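Local coordinates for protein mirolysin (Tannerella forsythia, PDB 6R7V) that probably cleaves proteins as a zinc-dependent metzincin peptidase of the pappalysin family, here captured as a latent zymogen with a cysteine-switch residue coordinating the zinc, at residues A[8-12]-A[13-17]; A[69-72]-A[73-76]; A[121-125]-A[126-130]; A[146-150]-A[151-155]. The protein carries 1 engineered substitution. One frame throughout, in Å; residues are numbered along the deposited sequence. Where two conformers were deposited one is given.

How the contacts relate
The four contacts come in series along a single chain, each within one short continuous run. Contact 1 lies just after zinc-binding Cys6, where the N-terminal segment turns into helix 12-18. Contact 2 is a piece of helix 64-77, on the other side of the chain's centre, about 31 Å from contact 1 between centres. Contacts 3 and 4 both reach the same mixed sheet: the former starts at the end of strand 118-122 and runs into the loop after it, the latter leads into strand 152-157, and both strands run parallel to strand 45-55. Their centres are about 19 Å apart. Contact 1 is thus probably part of the segment that keeps the enzyme latent, while the others are packing within the rest of the fold.

Contact 1. Residues A[8-12]-A[13-17]; sequences SELNM and EQIRR
Asn11 lays its carboxamide over the first turn of helix 12-18, its CG 3.8 Å from CB of Gln14. It is the N-cap of that helix: OD1 accepts from the backbone N of Gln14 at 3.1 Å, nearly straight at the hydrogen, although the donor stands well above the carbonyl plane. With CG anti to its own N (chi1 -176°), the amide is placed beside the carbonyl carbon, where OD1 can reach Gln14 N. One water extends the cap, donating to Asn11 OD1 and accepting from Glu13 N; another receives a weak bond from Asn11 ND2 and donates to Gln14 OE1. The main-chain O of Asn11 takes the N-H of Ile15, the first full helical bond, and Met12 O takes that of Arg16.

On the buried side Ile15 reaches back to the incoming chain, where its CD1 meets Leu10 CD2 at 3.8 Å, end methyl against end methyl. Met12 curls its thioether, bent at both chi2 and chi3, and packs on Tyr23 and Ile26 of helix 20-32. This turn follows closely on Cys6, the zinc ligand of the cysteine switch, and Leu10 N is held by Asp221. The sulfur of Met12 lies 4.3 Å from Ile15 CD1.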
loop_
_atom_site.group_PDB
_atom_site.type_symbol
_atom_site.label_atom_id
_atom_site.label_comp_id
_atom_site.label_asym_id
_atom_site.label_seq_id
_atom_site.Cartn_x
_atom_site.Cartn_y
_atom_site.Cartn_z
ATOM N N SER A 8 2.084 8.939 -3.198
ATOM C CA SER A 8 0.977 8.453 -4.010
ATOM C C SER A 8 -0.311 9.235 -3.836
ATOM O O SER A 8 -1.386 8.659 -3.734
ATOM C CB SER A 8 0.729 6.981 -3.731
ATOM O OG SER A 8 1.873 6.217 -4.067
ATOM N N GLU A 9 -0.215 10.554 -3.904
ATOM C CA GLU A 9 -1.398 11.395 -3.880
ATOM C C GLU A 9 -1.986 11.458 -5.286
ATOM O O GLU A 9 -1.237 11.477 -6.264
ATOM C CB GLU A 9 -1.044 12.806 -3.375
ATOM C CG GLU A 9 -0.613 12.839 -1.909
ATOM C CD GLU A 9 -0.130 14.152 -1.316
ATOM O OE1 GLU A 9 0.176 14.170 -0.100
ATOM O OE2 GLU A 9 -0.048 15.157 -2.059
ATOM N N LEU A 10 -3.319 11.562 -5.389
ATOM C CA LEU A 10 -4.016 11.719 -6.658
ATOM C C LEU A 10 -4.944 12.915 -6.588
ATOM O O LEU A 10 -6.155 12.773 -6.383
ATOM C CB LEU A 10 -4.801 10.460 -7.074
ATOM C CG LEU A 10 -3.970 9.209 -7.425
ATOM C CD1 LEU A 10 -4.898 8.015 -7.693
ATOM C CD2 LEU A 10 -3.077 9.437 -8.666
ATOM N N ASN A 11 -4.367 14.115 -6.720
ATOM C CA ASN A 11 -5.126 15.355 -6.711
ATOM C C ASN A 11 -5.724 15.525 -8.088
ATOM O O ASN A 11 -5.038 15.947 -9.017
ATOM C CB ASN A 11 -4.230 16.522 -6.296
ATOM C CG ASN A 11 -4.987 17.812 -6.166
ATOM O OD1 ASN A 11 -5.932 18.072 -6.916
ATOM N ND2 ASN A 11 -4.601 18.637 -5.198
ATOM N N MET A 12 -6.979 15.109 -8.236
ATOM C CA MET A 12 -7.621 15.046 -9.539
ATOM C C MET A 12 -7.745 16.400 -10.218
ATOM O O MET A 12 -7.543 16.436 -11.429
ATOM C CB MET A 12 -8.973 14.325 -9.465
ATOM C CG MET A 12 -8.835 12.858 -9.080
ATOM S SD MET A 12 -7.627 11.859 -10.020
ATOM C CE MET A 12 -8.263 11.975 -11.641
ATOM N N GLU A 13 -8.006 17.497 -9.464
ATOM C CA GLU A 13 -8.036 18.864 -10.007
ATOM C C GLU A 13 -6.682 19.208 -10.629
ATOM O O GLU A 13 -6.632 19.760 -11.736
ATOM C CB GLU A 13 -8.387 19.873 -8.883
ATOM C CG GLU A 13 -8.373 21.342 -9.296
ATOM C CD GLU A 13 -8.628 22.401 -8.230
ATOM O OE1 GLU A 13 -8.053 23.506 -8.359
ATOM O OE2 GLU A 13 -9.409 22.141 -7.285
ATOM N N GLN A 14 -5.589 18.906 -9.907
ATOM C CA GLN A 14 -4.228 19.189 -10.383
ATOM C C GLN A 14 -3.870 18.307 -11.559
ATOM O O GLN A 14 -3.287 18.805 -12.516
ATOM C CB GLN A 14 -3.200 18.992 -9.256
ATOM C CG GLN A 14 -1.768 19.427 -9.612
ATOM C CD GLN A 14 -0.868 19.375 -8.402
ATOM O OE1 GLN A 14 -1.302 19.587 -7.265
ATOM N NE2 GLN A 14 0.405 19.096 -8.613
ATOM N N ILE A 15 -4.193 16.999 -11.493
ATOM C CA ILE A 15 -3.851 16.065 -12.569
ATOM C C ILE A 15 -4.590 16.440 -13.861
ATOM O O ILE A 15 -3.991 16.374 -14.933
ATOM C CB ILE A 15 -4.141 14.617 -12.117
ATOM C CG1 ILE A 15 -3.137 14.220 -11.027
ATOM C CG2 ILE A 15 -4.128 13.629 -13.296
ATOM C CD1 ILE A 15 -3.449 12.870 -10.332
ATOM N N ARG A 16 -5.855 16.893 -13.762
ATOM C CA ARG A 16 -6.642 17.315 -14.915
ATOM C C ARG A 16 -5.877 18.359 -15.741
ATOM O O ARG A 16 -5.927 18.299 -16.967
ATOM C CB ARG A 16 -7.990 17.881 -14.446
ATOM C CG ARG A 16 -9.044 17.959 -15.542
ATOM C CD ARG A 16 -10.285 18.649 -15.018
ATOM N NE ARG A 16 -11.447 18.354 -15.853
ATOM C CZ ARG A 16 -12.698 18.674 -15.539
ATOM N NH1 ARG A 16 -13.693 18.359 -16.356
ATOM N NH2 ARG A 16 -12.965 19.305 -14.400
ATOM N N ARG A 17 -5.098 19.255 -15.081
ATOM C CA ARG A 17 -4.337 20.307 -15.771
ATOM C C ARG A 17 -2.878 19.881 -16.050
ATOM O O ARG A 17 -2.389 20.083 -17.167
ATOM C CB ARG A 17 -4.368 21.594 -14.908
ATOM C CG ARG A 17 -3.426 22.711 -15.339
ATOM C CD ARG A 17 -3.546 23.935 -14.452
ATOM N NE ARG A 17 -4.546 24.881 -14.954
ATOM C CZ ARG A 17 -5.741 25.082 -14.406
ATOM N NH1 ARG A 17 -6.578 25.967 -14.930
ATOM N NH2 ARG A 17 -6.105 24.406 -13.321
HETATM O O HOH W 1 -8.907 17.535 -6.475
HETATM O O HOH W 2 -1.222 18.725 -4.714
#

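Contact 2. Residues A[69-72]-A[73-76]; sequences SQIQ and VLNE
Gln72, Val73 and Ile71 carry most of this contact, two successive turns of helix 64-77 with regular i to i+4 bonding. Four backbone bonds run in step: Val73 N to Ser69 O, Leu74 N to Gln70 O, Asn75 N to Ile71 O and Glu76 N to Gln72 O, the last 2.9 Å long.

Gln72 reaches out along the exposed side, its chain extended beyond CG. Its CG lies 3.7 Å from OE2 of Glu76, one turn on, and amide and carboxylate planes are inclined by 68°. A water joins the two, accepting from Gln72 NE2 at 3.0 Å and donating to Glu76 OE2 at 2.7 Å. That same carboxylate oxygen forms a salt bridge with Arg191, which probably favours its charged form.

The two methyls of Val73 meet different residues of the turn before: CG2 rests 3.4 Å from Ser69 O, while CG1 and CB face the amide nitrogen of Gln70. Gln70 is bent at chi2 (63°), which brings NE2 back over Val73. The buried amide is held by partners beyond this helix, OE1 by Gly190 N and NE2 by Gly202 O, while Val73 and Leu74 lean on Thr206 of helix 203-212, which carries zinc ligands His207 and His211. Ile71 lies alongside Asn75, whose OD1 accepts from Phe103 N; Ile71 CG2 comes to 3.7 Å from Asn75 ND2.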
loop_
_atom_site.group_PDB
_atom_site.type_symbol
_atom_site.label_atom_id
_atom_site.label_comp_id
_atom_site.label_asym_id
_atom_site.label_seq_id
_atom_site.Cartn_x
_atom_site.Cartn_y
_atom_site.Cartn_z
ATOM N N SER A 69 8.794 -9.277 10.427
ATOM C CA SER A 69 7.799 -8.567 11.224
ATOM C C SER A 69 6.902 -7.717 10.320
ATOM O O SER A 69 5.714 -7.606 10.614
ATOM C CB SER A 69 8.435 -7.707 12.306
ATOM O OG SER A 69 8.966 -6.481 11.841
ATOM N N GLN A 70 7.420 -7.174 9.201
ATOM C CA GLN A 70 6.550 -6.417 8.307
ATOM C C GLN A 70 5.522 -7.313 7.624
ATOM O O GLN A 70 4.353 -6.913 7.453
ATOM C CB GLN A 70 7.375 -5.671 7.246
ATOM C CG GLN A 70 6.501 -4.830 6.302
ATOM C CD GLN A 70 5.779 -3.731 7.055
ATOM O OE1 GLN A 70 6.397 -2.742 7.437
ATOM N NE2 GLN A 70 4.479 -3.837 7.265
ATOM N N ILE A 71 5.938 -8.524 7.232
ATOM C CA ILE A 71 5.014 -9.456 6.598
ATOM C C ILE A 71 3.930 -9.845 7.603
ATOM O O ILE A 71 2.742 -9.938 7.237
ATOM C CB ILE A 71 5.770 -10.678 6.055
ATOM C CG1 ILE A 71 6.865 -10.219 5.078
ATOM C CG2 ILE A 71 4.786 -11.638 5.337
ATOM C CD1 ILE A 71 6.391 -9.334 3.859
ATOM N N GLN A 72 4.331 -10.005 8.878
ATOM C CA GLN A 72 3.368 -10.293 9.960
ATOM C C GLN A 72 2.315 -9.181 10.066
ATOM O O GLN A 72 1.110 -9.464 10.128
ATOM C CB GLN A 72 4.105 -10.430 11.288
ATOM C CG GLN A 72 3.187 -10.834 12.435
ATOM C CD GLN A 72 3.900 -10.905 13.767
ATOM O OE1 GLN A 72 4.951 -10.286 13.991
ATOM N NE2 GLN A 72 3.324 -11.658 14.689
ATOM N N VAL A 73 2.765 -7.918 10.031
ATOM C CA VAL A 73 1.838 -6.788 10.120
ATOM C C VAL A 73 0.878 -6.778 8.920
ATOM O O VAL A 73 -0.332 -6.566 9.108
ATOM C CB VAL A 73 2.626 -5.460 10.202
ATOM C CG1 VAL A 73 1.698 -4.248 9.998
ATOM C CG2 VAL A 73 3.351 -5.321 11.547
ATOM N N LEU A 74 1.373 -7.032 7.695
ATOM C CA LEU A 74 0.457 -7.053 6.554
ATOM C C LEU A 74 -0.598 -8.133 6.720
ATOM O O LEU A 74 -1.766 -7.889 6.475
ATOM C CB LEU A 74 1.189 -7.255 5.230
ATOM C CG LEU A 74 2.197 -6.150 4.833
ATOM C CD1 LEU A 74 2.925 -6.534 3.554
ATOM C CD2 LEU A 74 1.470 -4.810 4.550
ATOM N N ASN A 75 -0.193 -9.300 7.205
ATOM C CA ASN A 75 -1.147 -10.391 7.416
ATOM C C ASN A 75 -2.132 -10.077 8.528
ATOM O O ASN A 75 -3.279 -10.507 8.430
ATOM C CB ASN A 75 -0.417 -11.686 7.681
ATOM C CG ASN A 75 0.090 -12.283 6.375
ATOM O OD1 ASN A 75 -0.689 -12.424 5.445
ATOM N ND2 ASN A 75 1.360 -12.628 6.272
ATOM N N GLU A 76 -1.741 -9.290 9.518
ATOM C CA GLU A 76 -2.692 -8.863 10.537
ATOM C C GLU A 76 -3.665 -7.851 9.981
ATOM O O GLU A 76 -4.895 -8.033 10.072
ATOM C CB GLU A 76 -1.965 -8.199 11.721
ATOM C CG GLU A 76 -1.163 -9.181 12.560
ATOM C CD GLU A 76 -0.420 -8.540 13.724
ATOM O OE1 GLU A 76 -0.613 -7.334 13.999
ATOM O OE2 GLU A 76 0.384 -9.259 14.354
HETATM O O HOH W 3 0.412 -11.889 13.910
#

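Contact 3. Residues A[121-125]-A[126-130]; sequences TSTST and ETFSM
A threonine methyl sits almost squarely over a phenylalanine ring three residues on: Thr125 CG2 is 3.7 Å from the centroid of the Phe128 ring and only 13° off its normal, a CH-pi contact. CB of Thr125 follows over the rim, 3.6 Å from Phe128 CZ. The torsion explains the choice of branch, since chi1 of -61° sends OG1 anti to the carbonyl carbon and leaves CG2 beside it, facing the later part of the turn. There the methyl also comes 3.4 Å from Thr127 O.

Thr123 meets the same ring differently, at its edge: CG2 lies near the ring plane, 3.9 Å from CZ of Phe128, the two side chains approaching from opposite directions. Its hydroxyl shapes the chain as well. OG1 accepts from Thr125 N at 3.0 Å with a nearly straight N-H (164°), an ST turn that brings Thr125 round to the ring, and it is also hydrogen-bonded to Gly141 O.

The arrangement forms where the chain leaves strand 118-122 on the surface. Thr123 still makes a backbone bond to Tyr55 of strand 45-55, and both Thr123 and Phe128 pack on Val54 of that strand, while Asn134 and Val135, farther along the same connection, touch the ring.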
loop_
_atom_site.group_PDB
_atom_site.type_symbol
_atom_site.label_atom_id
_atom_site.label_comp_id
_atom_site.label_asym_id
_atom_site.label_seq_id
_atom_site.Cartn_x
_atom_site.Cartn_y
_atom_site.Cartn_z
ATOM N N THR A 121 21.118 -5.687 -2.001
ATOM C CA THR A 121 21.897 -5.002 -3.025
ATOM C C THR A 121 22.612 -3.840 -2.403
ATOM O O THR A 121 21.972 -2.896 -1.942
ATOM C CB THR A 121 21.003 -4.504 -4.178
ATOM O OG1 THR A 121 20.185 -5.583 -4.645
ATOM C CG2 THR A 121 21.825 -3.880 -5.342
ATOM N N SER A 122 23.954 -3.883 -2.407
ATOM C CA SER A 122 24.725 -2.742 -1.931
ATOM C C SER A 122 24.724 -1.700 -3.053
ATOM O O SER A 122 24.642 -2.048 -4.249
ATOM C CB SER A 122 26.131 -3.161 -1.523
ATOM O OG SER A 122 26.901 -3.570 -2.635
ATOM N N THR A 123 24.723 -0.424 -2.671
ATOM C CA THR A 123 24.665 0.657 -3.638
ATOM C C THR A 123 25.524 1.824 -3.224
ATOM O O THR A 123 25.747 2.043 -2.032
ATOM C CB THR A 123 23.191 1.109 -3.844
ATOM O OG1 THR A 123 23.129 2.076 -4.897
ATOM C CG2 THR A 123 22.547 1.701 -2.579
ATOM N N SER A 124 25.944 2.600 -4.226
ATOM C CA SER A 124 26.636 3.861 -4.079
ATOM C C SER A 124 25.622 5.013 -3.955
ATOM O O SER A 124 26.030 6.108 -3.563
ATOM C CB SER A 124 27.531 4.097 -5.295
ATOM O OG SER A 124 28.681 3.266 -5.255
ATOM N N THR A 125 24.327 4.806 -4.314
ATOM C CA THR A 125 23.332 5.856 -4.227
ATOM C C THR A 125 23.054 6.164 -2.755
ATOM O O THR A 125 22.750 5.255 -1.985
ATOM C CB THR A 125 22.078 5.419 -4.986
ATOM O OG1 THR A 125 22.437 5.219 -6.348
ATOM C CG2 THR A 125 20.958 6.430 -4.891
ATOM N N GLU A 126 23.190 7.433 -2.361
ATOM C CA GLU A 126 22.937 7.816 -0.965
ATOM C C GLU A 126 21.450 7.922 -0.649
ATOM O O GLU A 126 21.016 7.494 0.424
ATOM C CB GLU A 126 23.621 9.139 -0.645
ATOM C CG GLU A 126 25.092 8.972 -0.310
ATOM C CD GLU A 126 25.673 10.074 0.554
ATOM O OE1 GLU A 126 26.538 9.758 1.403
ATOM O OE2 GLU A 126 25.259 11.247 0.399
ATOM N N THR A 127 20.678 8.508 -1.566
ATOM C CA THR A 127 19.250 8.714 -1.373
ATOM C C THR A 127 18.507 8.411 -2.674
ATOM O O THR A 127 18.934 8.920 -3.719
ATOM C CB THR A 127 18.980 10.168 -0.912
ATOM O OG1 THR A 127 19.813 10.490 0.202
ATOM C CG2 THR A 127 17.513 10.413 -0.546
ATOM N N PHE A 128 17.405 7.628 -2.617
ATOM C CA PHE A 128 16.646 7.300 -3.815
ATOM C C PHE A 128 15.559 8.311 -4.016
ATOM O O PHE A 128 15.067 8.911 -3.055
ATOM C CB PHE A 128 16.078 5.887 -3.722
ATOM C CG PHE A 128 17.185 4.879 -3.924
ATOM C CD1 PHE A 128 17.916 4.400 -2.845
ATOM C CD2 PHE A 128 17.584 4.507 -5.207
ATOM C CE1 PHE A 128 18.996 3.532 -3.041
ATOM C CE2 PHE A 128 18.649 3.628 -5.405
ATOM C CZ PHE A 128 19.331 3.115 -4.320
ATOM N N SER A 129 15.176 8.488 -5.271
ATOM C CA SER A 129 14.197 9.470 -5.697
ATOM C C SER A 129 12.946 8.799 -6.230
ATOM O O SER A 129 13.027 7.910 -7.081
ATOM C CB SER A 129 14.815 10.363 -6.775
ATOM O OG SER A 129 13.869 10.946 -7.653
ATOM N N MET A 130 11.785 9.248 -5.747
ATOM C CA MET A 130 10.528 8.705 -6.240
ATOM C C MET A 130 10.359 9.054 -7.710
ATOM O O MET A 130 9.976 8.186 -8.505
ATOM C CB MET A 130 9.324 9.203 -5.442
ATOM C CG MET A 130 8.040 8.736 -6.057
ATOM S SD MET A 130 6.559 9.538 -5.479
ATOM C CE MET A 130 6.743 11.169 -6.213
#

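Contact 4. Residues A[146-150]-A[151-155]; sequences WNTRR and YLNIW
Tyr151 turns one face of its ring to the indole edge of Trp146. From CB, a chi1 of -55° sets CG anti to the carbonyl carbon, and the ring comes to lie beside Trp146 and Asn147. CD2 comes edge-on to Asn147 O, in the ring plane at 3.4 Å. Over one face of the ring, toward the CD1-CE1 side, stands the indole edge, with Trp146 CE3 3.7 Å from Tyr151 CE1. The result is a T-shaped stack with planes at 75°. At the tip, OH is hydrogen-bonded to Arg108 O.

This turn feeds strand 152-157 of the mixed sheet, which runs parallel to strand 45-55. Its bend is an Asx turn, Asn147 OD1 accepting from Arg149 N at 3.0 Å. The carbonyl of Asn147 is gripped twice, by the N-H groups of Arg150 and Tyr151.

Asn153, two residues after Tyr151, closes a two-bond ring with the main chain of Trp146. Its OD1 accepts from Trp146 N at 2.8 Å and also bonds His52 NE2. Its ND2 returns a bond to Trp146 O at 2.9 Å, lying in the carbonyl plane, which fixes the rotation of the buried amide. Thr148 CG2 packs against the same nitrogen, 3.7 Å from Asn153 ND2.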
loop_
_atom_site.group_PDB
_atom_site.type_symbol
_atom_site.label_atom_id
_atom_site.label_comp_id
_atom_site.label_asym_id
_atom_site.label_seq_id
_atom_site.Cartn_x
_atom_site.Cartn_y
_atom_site.Cartn_z
ATOM N N TRP A 146 11.283 -8.406 -9.742
ATOM C CA TRP A 146 10.981 -9.772 -10.102
ATOM C C TRP A 146 9.626 -9.758 -10.762
ATOM O O TRP A 146 8.707 -9.109 -10.227
ATOM C CB TRP A 146 10.912 -10.654 -8.860
ATOM C CG TRP A 146 12.228 -10.963 -8.208
ATOM C CD1 TRP A 146 13.457 -10.401 -8.457
ATOM C CD2 TRP A 146 12.432 -11.937 -7.188
ATOM N NE1 TRP A 146 14.428 -11.049 -7.709
ATOM C CE2 TRP A 146 13.811 -11.942 -6.871
ATOM C CE3 TRP A 146 11.603 -12.897 -6.585
ATOM C CZ2 TRP A 146 14.355 -12.830 -5.942
ATOM C CZ3 TRP A 146 12.124 -13.699 -5.597
ATOM C CH2 TRP A 146 13.491 -13.690 -5.310
ATOM N N ASN A 147 9.485 -10.502 -11.871
ATOM C CA ASN A 147 8.239 -10.628 -12.644
ATOM C C ASN A 147 7.002 -10.046 -11.862
ATOM O O ASN A 147 6.411 -10.734 -11.019
ATOM C CB ASN A 147 7.999 -12.086 -12.992
ATOM C CG ASN A 147 6.808 -12.275 -13.912
ATOM O OD1 ASN A 147 6.004 -11.355 -14.157
ATOM N ND2 ASN A 147 6.632 -13.504 -14.369
ATOM N N THR A 148 6.574 -8.805 -12.203
ATOM C CA THR A 148 5.514 -8.125 -11.451
ATOM C C THR A 148 4.123 -8.735 -11.659
ATOM O O THR A 148 3.186 -8.352 -10.944
ATOM C CB THR A 148 5.504 -6.627 -11.743
ATOM O OG1 THR A 148 5.301 -6.439 -13.142
ATOM C CG2 THR A 148 6.790 -5.959 -11.313
ATOM N N ARG A 149 3.999 -9.698 -12.597
ATOM C CA ARG A 149 2.719 -10.394 -12.784
ATOM C C ARG A 149 2.557 -11.443 -11.701
ATOM O O ARG A 149 1.450 -11.900 -11.446
ATOM C CB ARG A 149 2.679 -11.096 -14.147
ATOM C CG ARG A 149 2.957 -10.185 -15.329
ATOM C CD ARG A 149 2.941 -10.936 -16.658
ATOM N NE ARG A 149 1.642 -11.542 -16.983
ATOM C CZ ARG A 149 0.561 -10.852 -17.332
ATOM N NH1 ARG A 149 0.585 -9.524 -17.341
ATOM N NH2 ARG A 149 -0.563 -11.485 -17.651
ATOM N N ARG A 150 3.674 -11.876 -11.089
ATOM C CA ARG A 150 3.662 -12.969 -10.131
ATOM C C ARG A 150 4.058 -12.589 -8.717
ATOM O O ARG A 150 3.685 -13.317 -7.796
ATOM C CB ARG A 150 4.598 -14.069 -10.617
ATOM C CG ARG A 150 4.040 -14.710 -11.896
ATOM C CD ARG A 150 4.908 -15.801 -12.442
ATOM N NE ARG A 150 4.738 -15.843 -13.893
ATOM C CZ ARG A 150 5.349 -16.697 -14.702
ATOM N NH1 ARG A 150 6.163 -17.622 -14.210
ATOM N NH2 ARG A 150 5.147 -16.638 -16.011
ATOM N N TYR A 151 4.838 -11.535 -8.541
ATOM C CA TYR A 151 5.301 -11.139 -7.212
ATOM C C TYR A 151 4.953 -9.718 -6.923
ATOM O O TYR A 151 5.026 -8.852 -7.801
ATOM C CB TYR A 151 6.858 -11.217 -7.128
ATOM C CG TYR A 151 7.455 -12.558 -7.500
ATOM C CD1 TYR A 151 7.767 -13.502 -6.521
ATOM C CD2 TYR A 151 7.823 -12.841 -8.819
ATOM C CE1 TYR A 151 8.383 -14.709 -6.852
ATOM C CE2 TYR A 151 8.486 -14.021 -9.150
ATOM C CZ TYR A 151 8.754 -14.957 -8.165
ATOM O OH TYR A 151 9.357 -16.135 -8.511
ATOM N N LEU A 152 4.635 -9.453 -5.651
ATOM C CA LEU A 152 4.613 -8.082 -5.146
ATOM C C LEU A 152 6.035 -7.762 -4.739
ATOM O O LEU A 152 6.605 -8.410 -3.857
ATOM C CB LEU A 152 3.655 -7.884 -3.963
ATOM C CG LEU A 152 3.890 -6.638 -3.056
ATOM C CD1 LEU A 152 3.682 -5.307 -3.817
ATOM C CD2 LEU A 152 2.958 -6.630 -1.854
ATOM N N ASN A 153 6.601 -6.738 -5.385
ATOM C CA ASN A 153 7.944 -6.246 -5.100
ATOM C C ASN A 153 7.884 -5.090 -4.116
ATOM O O ASN A 153 7.193 -4.092 -4.384
ATOM C CB ASN A 153 8.612 -5.756 -6.376
ATOM C CG ASN A 153 8.965 -6.841 -7.338
ATOM O OD1 ASN A 153 10.120 -7.282 -7.430
ATOM N ND2 ASN A 153 7.986 -7.314 -8.078
ATOM N N ILE A 154 8.572 -5.239 -2.978
ATOM C CA ILE A 154 8.659 -4.206 -1.968
ATOM C C ILE A 154 10.105 -3.797 -1.843
ATOM O O ILE A 154 10.925 -4.627 -1.398
ATOM C CB ILE A 154 8.127 -4.655 -0.600
ATOM C CG1 ILE A 154 6.671 -5.177 -0.671
ATOM C CG2 ILE A 154 8.269 -3.482 0.380
ATOM C CD1 ILE A 154 6.124 -5.675 0.732
ATOM N N TRP A 155 10.451 -2.572 -2.270
ATOM C CA TRP A 155 11.828 -2.097 -2.157
ATOM C C TRP A 155 11.961 -1.350 -0.857
ATOM O O TRP A 155 11.039 -0.595 -0.496
ATOM C CB TRP A 155 12.176 -1.179 -3.335
ATOM C CG TRP A 155 12.355 -1.877 -4.634
ATOM C CD1 TRP A 155 13.542 -2.255 -5.193
ATOM C CD2 TRP A 155 11.345 -2.112 -5.633
ATOM N NE1 TRP A 155 13.329 -2.790 -6.449
ATOM C CE2 TRP A 155 11.979 -2.744 -6.727
ATOM C CE3 TRP A 155 9.948 -1.908 -5.686
ATOM C CZ2 TRP A 155 11.282 -3.093 -7.892
ATOM C CZ3 TRP A 155 9.255 -2.293 -6.823
ATOM C CH2 TRP A 155 9.922 -2.839 -7.928
#